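Local structure of cell wall binding protein cwp8 (Peptoclostridium difficile, 5J6Q) at residues Ala185-Ile190 with Pro255-Val260; Phe220-Ile225 with Ser243-Leu248. The protein probably attaches to the Clostridium difficile cell wall through its three CWB2 modules and belongs to the proteins of the S-layer. All blocks are in the same frame, centred on the assembly; numbering follows the deposited sequence.

Contact 1. Residues Ala185-Ile190 with Pro255-Val260; sequences ADLQDI and PETISV
Gln188 NE2, standing off the sheet face, donates to OE2 of Glu256 on the neighbouring strand, 2.8 Å away. The amide and carboxylate planes lie 26° apart, so the two flat groups are nearly coplanar. OE2 is met close to its C-O axis, and it sits in the amide plane of Gln188. Glu256 CG is anti to the backbone N (chi1 158°) and the chain is extended, which carries the carboxylate forward over its own strand to the amide. Its OE1 forms a salt bridge with Lys211. Ile258 lies alongside Gln188, pointing the same way, with Ile258 CG1 3.7 Å from Gln188 NE2. On the same face the other branch of Ile258 meets Ile190: Ile258 CG2 is 3.3 Å from Ile190 CD1, a tight pair. Ile190 also runs beside Val260, CG1 to CG1 at 3.4 Å. On the other face Leu187 CD2 comes over to Thr257 CB at 3.8 Å. The backbones are parallel edge and inner strands of a mixed sheet. Asp186 O accepts from Thr257 N at 2.8 Å, and Gln188 O accepts from Ser259 N. Asp186 OD2 pairs with Lys254. The lysine on OE1 and the amide N-H on OE2 would both favour a charged Glu256.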
ATOM      1  N   ALA A 185      13.396 -12.834  -8.895  1.00 60.00           N
ATOM      2  CA  ALA A 185      12.876 -11.863  -7.921  1.00 62.63           C
ATOM      3  C   ALA A 185      11.543 -12.344  -7.435  1.00 62.47           C
ATOM      4  O   ALA A 185      10.978 -13.282  -8.019  1.00 65.44           O
ATOM      5  CB  ALA A 185      12.706 -10.493  -8.575  1.00 58.75           C
ATOM      6  N   ASP A 186      11.027 -11.703  -6.375  1.00 66.63           N
ATOM      7  CA  ASP A 186       9.735 -12.041  -5.783  1.00 67.07           C
ATOM      8  C   ASP A 186       8.741 -11.078  -6.347  1.00 66.10           C
ATOM      9  O   ASP A 186       8.921  -9.867  -6.184  1.00 65.24           O
ATOM     10  CB  ASP A 186       9.825 -11.927  -4.252  1.00 75.89           C
ATOM     11  CG  ASP A 186      10.778 -12.957  -3.686  1.00 92.62           C
ATOM     12  OD1 ASP A 186      11.826 -12.555  -3.133  1.00 96.20           O
ATOM     13  OD2 ASP A 186      10.482 -14.180  -3.811  1.00 98.48           O
ATOM     14  N   LEU A 187       7.681 -11.572  -6.996  1.00 62.70           N
ATOM     15  CA  LEU A 187       6.725 -10.706  -7.647  1.00 62.42           C
ATOM     16  C   LEU A 187       5.312 -10.853  -7.075  1.00 71.81           C
ATOM     17  O   LEU A 187       4.934 -11.953  -6.633  1.00 70.63           O
ATOM     18  CB  LEU A 187       6.687 -11.049  -9.135  1.00 65.00           C
ATOM     19  CG  LEU A 187       8.044 -11.387  -9.771  1.00 62.68           C
ATOM     20  CD1 LEU A 187       7.812 -11.994 -11.175  1.00 57.91           C
ATOM     21  CD2 LEU A 187       8.860 -10.111  -9.825  1.00 60.93           C
ATOM     22  N   GLN A 188       4.537  -9.740  -7.095  1.00 69.15           N
ATOM     23  CA  GLN A 188       3.190  -9.765  -6.583  1.00 63.94           C
ATOM     24  C   GLN A 188       2.315  -8.966  -7.520  1.00 61.36           C
ATOM     25  O   GLN A 188       2.755  -7.943  -8.065  1.00 61.51           O
ATOM     26  CB  GLN A 188       3.124  -9.103  -5.184  1.00 66.92           C
ATOM     27  CG  GLN A 188       3.936  -9.762  -4.103  1.00 70.80           C
ATOM     28  CD  GLN A 188       3.512  -9.222  -2.751  1.00 73.00           C
ATOM     29  OE1 GLN A 188       2.332  -9.222  -2.410  1.00 73.36           O
ATOM     30  NE2 GLN A 188       4.456  -8.727  -1.975  1.00 69.92           N
ATOM     31  N   ASP A 189       1.107  -9.414  -7.703  1.00 59.34           N
ATOM     32  CA  ASP A 189       0.124  -8.708  -8.515  1.00 63.62           C
ATOM     33  C   ASP A 189      -1.083  -8.413  -7.608  1.00 66.33           C
ATOM     34  O   ASP A 189      -1.871  -9.330  -7.353  1.00 66.47           O
ATOM     35  CB  ASP A 189      -0.314  -9.604  -9.674  1.00 72.56           C
ATOM     36  CG  ASP A 189      -0.256  -8.893 -10.974  1.00 78.40           C
ATOM     37  OD1 ASP A 189       0.313  -9.450 -11.907  1.00 86.09           O
ATOM     38  OD2 ASP A 189      -0.792  -7.759 -11.056  1.00 83.56           O
ATOM     39  N   ILE A 190      -1.253  -7.177  -7.123  1.00 61.22           N
ATOM     40  CA  ILE A 190      -2.355  -6.909  -6.179  1.00 58.13           C
ATOM     41  C   ILE A 190      -3.163  -5.647  -6.506  1.00 54.18           C
ATOM     42  O   ILE A 190      -2.697  -4.770  -7.241  1.00 54.48           O
ATOM     43  CB  ILE A 190      -1.726  -6.743  -4.765  1.00 55.30           C
ATOM     44  CG1 ILE A 190      -0.696  -5.577  -4.833  1.00 57.61           C
ATOM     45  CG2 ILE A 190      -1.069  -8.046  -4.305  1.00 55.16           C
ATOM     46  CD1 ILE A 190      -0.012  -5.254  -3.494  1.00 61.55           C
ATOM     47  N   PRO A 255      15.634  -8.690  -4.980  1.00106.60           N
ATOM     48  CA  PRO A 255      14.622  -7.639  -5.011  1.00 99.62           C
ATOM     49  C   PRO A 255      13.218  -8.200  -4.972  1.00 89.09           C
ATOM     50  O   PRO A 255      13.008  -9.430  -4.971  1.00 84.80           O
ATOM     51  CB  PRO A 255      14.911  -6.868  -6.313  1.00 97.45           C
ATOM     52  CG  PRO A 255      15.561  -7.871  -7.199  1.00100.72           C
ATOM     53  CD  PRO A 255      16.391  -8.755  -6.238  1.00103.69           C
ATOM     54  N   GLU A 256      12.251  -7.286  -4.954  1.00 78.58           N
ATOM     55  CA  GLU A 256      10.862  -7.675  -4.934  1.00 62.14           C
ATOM     56  C   GLU A 256      10.141  -6.683  -5.751  1.00 55.87           C
ATOM     57  O   GLU A 256      10.377  -5.498  -5.621  1.00 57.75           O
ATOM     58  CB  GLU A 256      10.311  -7.742  -3.465  1.00 60.00           C
ATOM     59  CG  GLU A 256       8.807  -7.626  -3.382  1.00 60.01           C
ATOM     60  CD  GLU A 256       8.278  -7.662  -1.933  1.00 68.91           C
ATOM     61  OE1 GLU A 256       8.949  -7.115  -1.026  1.00 67.57           O
ATOM     62  OE2 GLU A 256       7.186  -8.250  -1.717  1.00 67.58           O
ATOM     63  N   THR A 257       9.249  -7.125  -6.596  1.00 55.07           N
ATOM     64  CA  THR A 257       8.497  -6.206  -7.415  1.00 54.65           C
ATOM     65  C   THR A 257       7.013  -6.405  -7.176  1.00 58.74           C
ATOM     66  O   THR A 257       6.538  -7.533  -7.302  1.00 63.47           O
ATOM     67  CB  THR A 257       8.896  -6.424  -8.920  1.00 52.02           C
ATOM     68  OG1 THR A 257      10.239  -5.952  -9.111  1.00 52.09           O
ATOM     69  CG2 THR A 257       8.002  -5.683  -9.831  1.00 48.81           C
ATOM     70  N   ILE A 258       6.253  -5.322  -6.837  1.00 59.76           N
ATOM     71  CA  ILE A 258       4.809  -5.421  -6.599  1.00 59.37           C
ATOM     72  C   ILE A 258       4.026  -4.568  -7.587  1.00 61.57           C
ATOM     73  O   ILE A 258       4.145  -3.352  -7.561  1.00 65.03           O
ATOM     74  CB  ILE A 258       4.475  -4.945  -5.147  1.00 59.97           C
ATOM     75  CG1 ILE A 258       5.178  -5.843  -4.139  1.00 62.24           C
ATOM     76  CG2 ILE A 258       2.932  -4.959  -4.939  1.00 52.16           C
ATOM     77  CD1 ILE A 258       5.321  -5.164  -2.751  1.00 72.97           C
ATOM     78  N   SER A 259       3.183  -5.187  -8.388  1.00 63.62           N
ATOM     79  CA  SER A 259       2.374  -4.545  -9.433  1.00 62.36           C
ATOM     80  C   SER A 259       1.003  -4.239  -8.880  1.00 58.48           C
ATOM     81  O   SER A 259       0.286  -5.174  -8.443  1.00 54.60           O
ATOM     82  CB  SER A 259       2.218  -5.486 -10.645  1.00 58.74           C
ATOM     83  OG  SER A 259       3.450  -6.121 -10.983  1.00 59.35           O
ATOM     84  N   VAL A 260       0.593  -2.966  -8.936  1.00 54.35           N
ATOM     85  CA  VAL A 260      -0.721  -2.654  -8.403  1.00 53.78           C
ATOM     86  C   VAL A 260      -1.564  -1.921  -9.421  1.00 53.73           C
ATOM     87  O   VAL A 260      -1.057  -1.222 -10.286  1.00 55.48           O
ATOM     88  CB  VAL A 260      -0.599  -1.857  -7.073  1.00 56.37           C
ATOM     89  CG1 VAL A 260       0.295  -2.624  -6.093  1.00 59.11           C
ATOM     90  CG2 VAL A 260      -0.021  -0.479  -7.310  1.00 52.63           C
TER

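Contact 2. Residues Phe220-Ile225 with Ser243-Leu248; sequences FENEAI and SFDIVL
Ser243 to Leu248 pairs with Phe220 to Ile225 as antiparallel strands of a four-stranded mixed sheet, with Phe220-Ile225 on the edge strand. The edge strand turns a corner at Asn222, so the pairing is interrupted there. Beyond the corner, Ser243 O accepts from Ala224 N at 2.9 Å. The return bond from Ser243 N to Ala224 O is weak. Ser243 OG lies against Ala224 CB.

Phe244 follows. Its CG sits between the backbone N and the carbonyl carbon (chi1 69°), and the ring touches Phe220 of the edge strand and Ile225 just after it. Ile225 CD1 approaches Phe244 CD2 at 3.6 Å, although Ile225 is poorly ordered. Phe244 CE1 meets the edge of the Phe220 ring, 3.8 Å from Phe220 CE2. The two side chains point the same way, but the ring planes are oblique, 61° apart. His272 of helix 265-280 meets both rings, which ties this face to the helix.

Asp245 and Glu221 form the hydrogen-bonded pair. Asp245 N donates to Glu221 O at 2.8 Å, and Glu221 N donates to Asp245 O at 3.0 Å. On the face away from the phenylalanines, Asp245 OD1 bonds to Ser259 OG in the next strand. Asn222 ND2 donates a hydrogen bond to Asp245 OD2 from above the carboxylate plane, with the amide and carboxylate planes 73° apart.

Ile246 is the non-hydrogen-bonded partner of Phe220, and its side chain touches Leu275 of the helix. Glu221, bent at chi2, crosses Val247, with Glu221 OE1 3.4 Å from Val247 CG2. One water donates to both acids: it lies 2.6 Å from Glu221 OE1 and 3.3 Å from Asp245 OD2.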
ATOM      1  N   PHE A 220      10.304   3.024  -8.833  1.00 65.18           N
ATOM      2  CA  PHE A 220       9.046   2.791  -9.545  1.00 72.30           C
ATOM      3  C   PHE A 220       9.307   2.281 -10.958  1.00 80.49           C
ATOM      4  O   PHE A 220      10.408   2.445 -11.475  1.00 82.57           O
ATOM      5  CB  PHE A 220       8.221   4.081  -9.637  1.00 79.49           C
ATOM      6  CG  PHE A 220       7.769   4.647  -8.304  1.00 85.61           C
ATOM      7  CD1 PHE A 220       8.395   5.753  -7.756  1.00 87.62           C
ATOM      8  CD2 PHE A 220       6.714   4.080  -7.612  1.00 86.41           C
ATOM      9  CE1 PHE A 220       7.973   6.282  -6.542  1.00 91.21           C
ATOM     10  CE2 PHE A 220       6.292   4.611  -6.397  1.00 89.33           C
ATOM     11  CZ  PHE A 220       6.924   5.708  -5.870  1.00 93.56           C
ATOM     12  N   GLU A 221       8.291   1.666 -11.585  1.00 85.03           N
ATOM     13  CA  GLU A 221       8.447   1.164 -12.937  1.00 89.73           C
ATOM     14  C   GLU A 221       7.085   0.964 -13.540  1.00 91.60           C
ATOM     15  O   GLU A 221       6.090   0.970 -12.823  1.00 87.64           O
ATOM     16  CB  GLU A 221       9.260  -0.144 -12.951  1.00 91.23           C
ATOM     17  CG  GLU A 221      10.744   0.114 -13.161  1.00 94.79           C
ATOM     18  CD  GLU A 221      11.618  -0.818 -12.350  1.00101.95           C
ATOM     19  OE1 GLU A 221      11.418  -2.048 -12.461  1.00103.18           O
ATOM     20  OE2 GLU A 221      12.498  -0.317 -11.601  1.00102.70           O
ATOM     21  N   ASN A 222       7.047   0.806 -14.864  1.00 96.42           N
ATOM     22  CA  ASN A 222       5.850   0.599 -15.679  1.00105.84           C
ATOM     23  C   ASN A 222       4.703   1.478 -15.223  1.00109.55           C
ATOM     24  O   ASN A 222       3.567   1.024 -15.104  1.00109.79           O
ATOM     25  CB  ASN A 222       5.459  -0.876 -15.659  1.00111.55           C
ATOM     26  CG  ASN A 222       6.571  -1.741 -16.192  1.00117.92           C
ATOM     27  OD1 ASN A 222       6.796  -1.773 -17.407  1.00120.38           O
ATOM     28  ND2 ASN A 222       7.340  -2.438 -15.356  1.00120.17           N
ATOM     29  N   GLU A 223       5.011   2.753 -14.963  1.00111.88           N
ATOM     30  CA  GLU A 223       4.012   3.722 -14.524  1.00116.45           C
ATOM     31  C   GLU A 223       3.032   4.054 -15.654  1.00117.92           C
ATOM     32  O   GLU A 223       3.416   4.672 -16.639  1.00118.73           O
ATOM     33  CB  GLU A 223       4.715   4.996 -14.029  1.00118.02           C
ATOM     34  CG  GLU A 223       5.555   4.736 -12.790  1.00118.25           C
ATOM     35  CD  GLU A 223       6.615   5.799 -12.556  1.00115.29           C
ATOM     36  OE1 GLU A 223       6.762   6.228 -11.394  1.00110.97           O
ATOM     37  OE2 GLU A 223       7.301   6.197 -13.521  1.00112.65           O
ATOM     38  N   ALA A 224       1.773   3.631 -15.503  1.00118.70           N
ATOM     39  CA  ALA A 224       0.705   3.851 -16.466  1.00122.88           C
ATOM     40  C   ALA A 224      -0.479   4.467 -15.734  1.00126.13           C
ATOM     41  O   ALA A 224      -1.593   3.947 -15.768  1.00126.84           O
ATOM     42  CB  ALA A 224       0.300   2.530 -17.104  1.00123.86           C
ATOM     43  N   ILE A 225      -0.221   5.575 -15.049  1.00130.41           N
ATOM     44  CA  ILE A 225      -1.242   6.290 -14.293  1.00137.44           C
ATOM     45  C   ILE A 225      -1.778   7.449 -15.125  1.00142.68           C
ATOM     46  O   ILE A 225      -0.994   8.216 -15.679  1.00145.59           O
ATOM     47  CB  ILE A 225      -0.637   6.790 -12.958  1.00139.57           C
ATOM     48  CG1 ILE A 225       0.013   5.618 -12.203  1.00139.53           C
ATOM     49  CG2 ILE A 225      -1.721   7.434 -12.101  1.00139.52           C
ATOM     50  CD1 ILE A 225       0.705   6.055 -10.921  1.00139.63           C
ATOM     51  N   SER A 243      -1.964   1.806 -13.220  1.00 76.70           N
ATOM     52  CA  SER A 243      -1.061   0.829 -12.689  1.00 74.92           C
ATOM     53  C   SER A 243       0.333   1.319 -12.562  1.00 70.77           C
ATOM     54  O   SER A 243       0.727   2.347 -13.134  1.00 67.47           O
ATOM     55  CB  SER A 243      -1.068  -0.430 -13.572  1.00 78.44           C
ATOM     56  OG  SER A 243      -0.310  -0.288 -14.771  1.00 79.90           O
ATOM     57  N   PHE A 244       1.083   0.573 -11.785  1.00 60.86           N
ATOM     58  CA  PHE A 244       2.480   0.839 -11.635  1.00 53.02           C
ATOM     59  C   PHE A 244       3.080  -0.248 -10.870  1.00 53.33           C
ATOM     60  O   PHE A 244       2.393  -1.074 -10.237  1.00 54.66           O
ATOM     61  CB  PHE A 244       2.798   2.238 -11.031  1.00 60.38           C
ATOM     62  CG  PHE A 244       2.462   2.518  -9.574  1.00 57.32           C
ATOM     63  CD1 PHE A 244       3.428   2.426  -8.596  1.00 61.03           C
ATOM     64  CD2 PHE A 244       1.206   2.930  -9.212  1.00 61.34           C
ATOM     65  CE1 PHE A 244       3.128   2.751  -7.263  1.00 67.28           C
ATOM     66  CE2 PHE A 244       0.909   3.254  -7.884  1.00 61.49           C
ATOM     67  CZ  PHE A 244       1.871   3.161  -6.928  1.00 57.65           C
ATOM     68  N   ASP A 245       4.368  -0.286 -10.948  1.00 53.48           N
ATOM     69  CA  ASP A 245       5.211  -1.286 -10.319  1.00 59.33           C
ATOM     70  C   ASP A 245       6.032  -0.598  -9.257  1.00 57.47           C
ATOM     71  O   ASP A 245       6.554   0.520  -9.476  1.00 53.13           O
ATOM     72  CB  ASP A 245       6.195  -1.962 -11.343  1.00 61.89           C
ATOM     73  CG  ASP A 245       5.670  -3.209 -12.094  1.00 69.32           C
ATOM     74  OD1 ASP A 245       4.411  -3.445 -12.102  1.00 69.82           O
ATOM     75  OD2 ASP A 245       6.505  -3.937 -12.691  1.00 73.05           O
ATOM     76  N   ILE A 246       6.161  -1.284  -8.126  1.00 53.27           N
ATOM     77  CA  ILE A 246       6.904  -0.854  -6.964  1.00 54.02           C
ATOM     78  C   ILE A 246       8.010  -1.838  -6.832  1.00 53.44           C
ATOM     79  O   ILE A 246       7.691  -3.016  -6.726  1.00 57.86           O
ATOM     80  CB  ILE A 246       5.974  -0.918  -5.674  1.00 52.54           C
ATOM     81  CG1 ILE A 246       4.765  -0.055  -5.813  1.00 49.66           C
ATOM     82  CG2 ILE A 246       6.763  -0.560  -4.450  1.00 50.49           C
ATOM     83  CD1 ILE A 246       3.639  -0.419  -4.811  1.00 50.08           C
ATOM     84  N   VAL A 247       9.278  -1.406  -6.752  1.00 53.80           N
ATOM     85  CA  VAL A 247      10.398  -2.308  -6.645  1.00 58.22           C
ATOM     86  C   VAL A 247      11.212  -2.037  -5.399  1.00 61.28           C
ATOM     87  O   VAL A 247      11.658  -0.911  -5.194  1.00 61.34           O
ATOM     88  CB  VAL A 247      11.281  -2.095  -7.938  1.00 65.70           C
ATOM     89  CG1 VAL A 247      12.467  -3.052  -7.947  1.00 66.73           C
ATOM     90  CG2 VAL A 247      10.428  -2.272  -9.191  1.00 67.25           C
ATOM     91  N   LEU A 248      11.444  -3.064  -4.575  1.00 61.20           N
ATOM     92  CA  LEU A 248      12.232  -2.900  -3.364  1.00 63.49           C
ATOM     93  C   LEU A 248      13.537  -3.647  -3.566  1.00 67.37           C
ATOM     94  O   LEU A 248      13.495  -4.803  -3.943  1.00 67.43           O
ATOM     95  CB  LEU A 248      11.528  -3.452  -2.111  1.00 62.66           C
ATOM     96  CG  LEU A 248      10.214  -2.772  -1.739  1.00 65.61           C
ATOM     97  CD1 LEU A 248      10.445  -1.255  -1.693  1.00 64.09           C
ATOM     98  CD2 LEU A 248       9.125  -3.145  -2.722  1.00 62.17           C
TER
HETATM   99  O   HOH W   1       9.655  -3.651 -13.516  1.00 70.37           O

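How the contacts relate
Both contacts belong to one mixed four-stranded sheet, and their centres are about 10 Å apart. The order across it is 186-191, 256-262, 242-249, 217-224. Contact 1 joins the first two strands and is parallel. Contact 2 joins the last two and is antiparallel. Strands 242-249 and 256-262 follow each other in the chain and stitch the contacts together, for example by a probable hydrogen bond from Ile258 N to Ile246 O at 2.7 Å. Along the chain, contact 2 is nested inside the loop closed by contact 1. All four segments fall within Cwp8 domain 3. With the 242-249 to 256-262 pairing between them, the contacts span the sheet from one outer strand to the other.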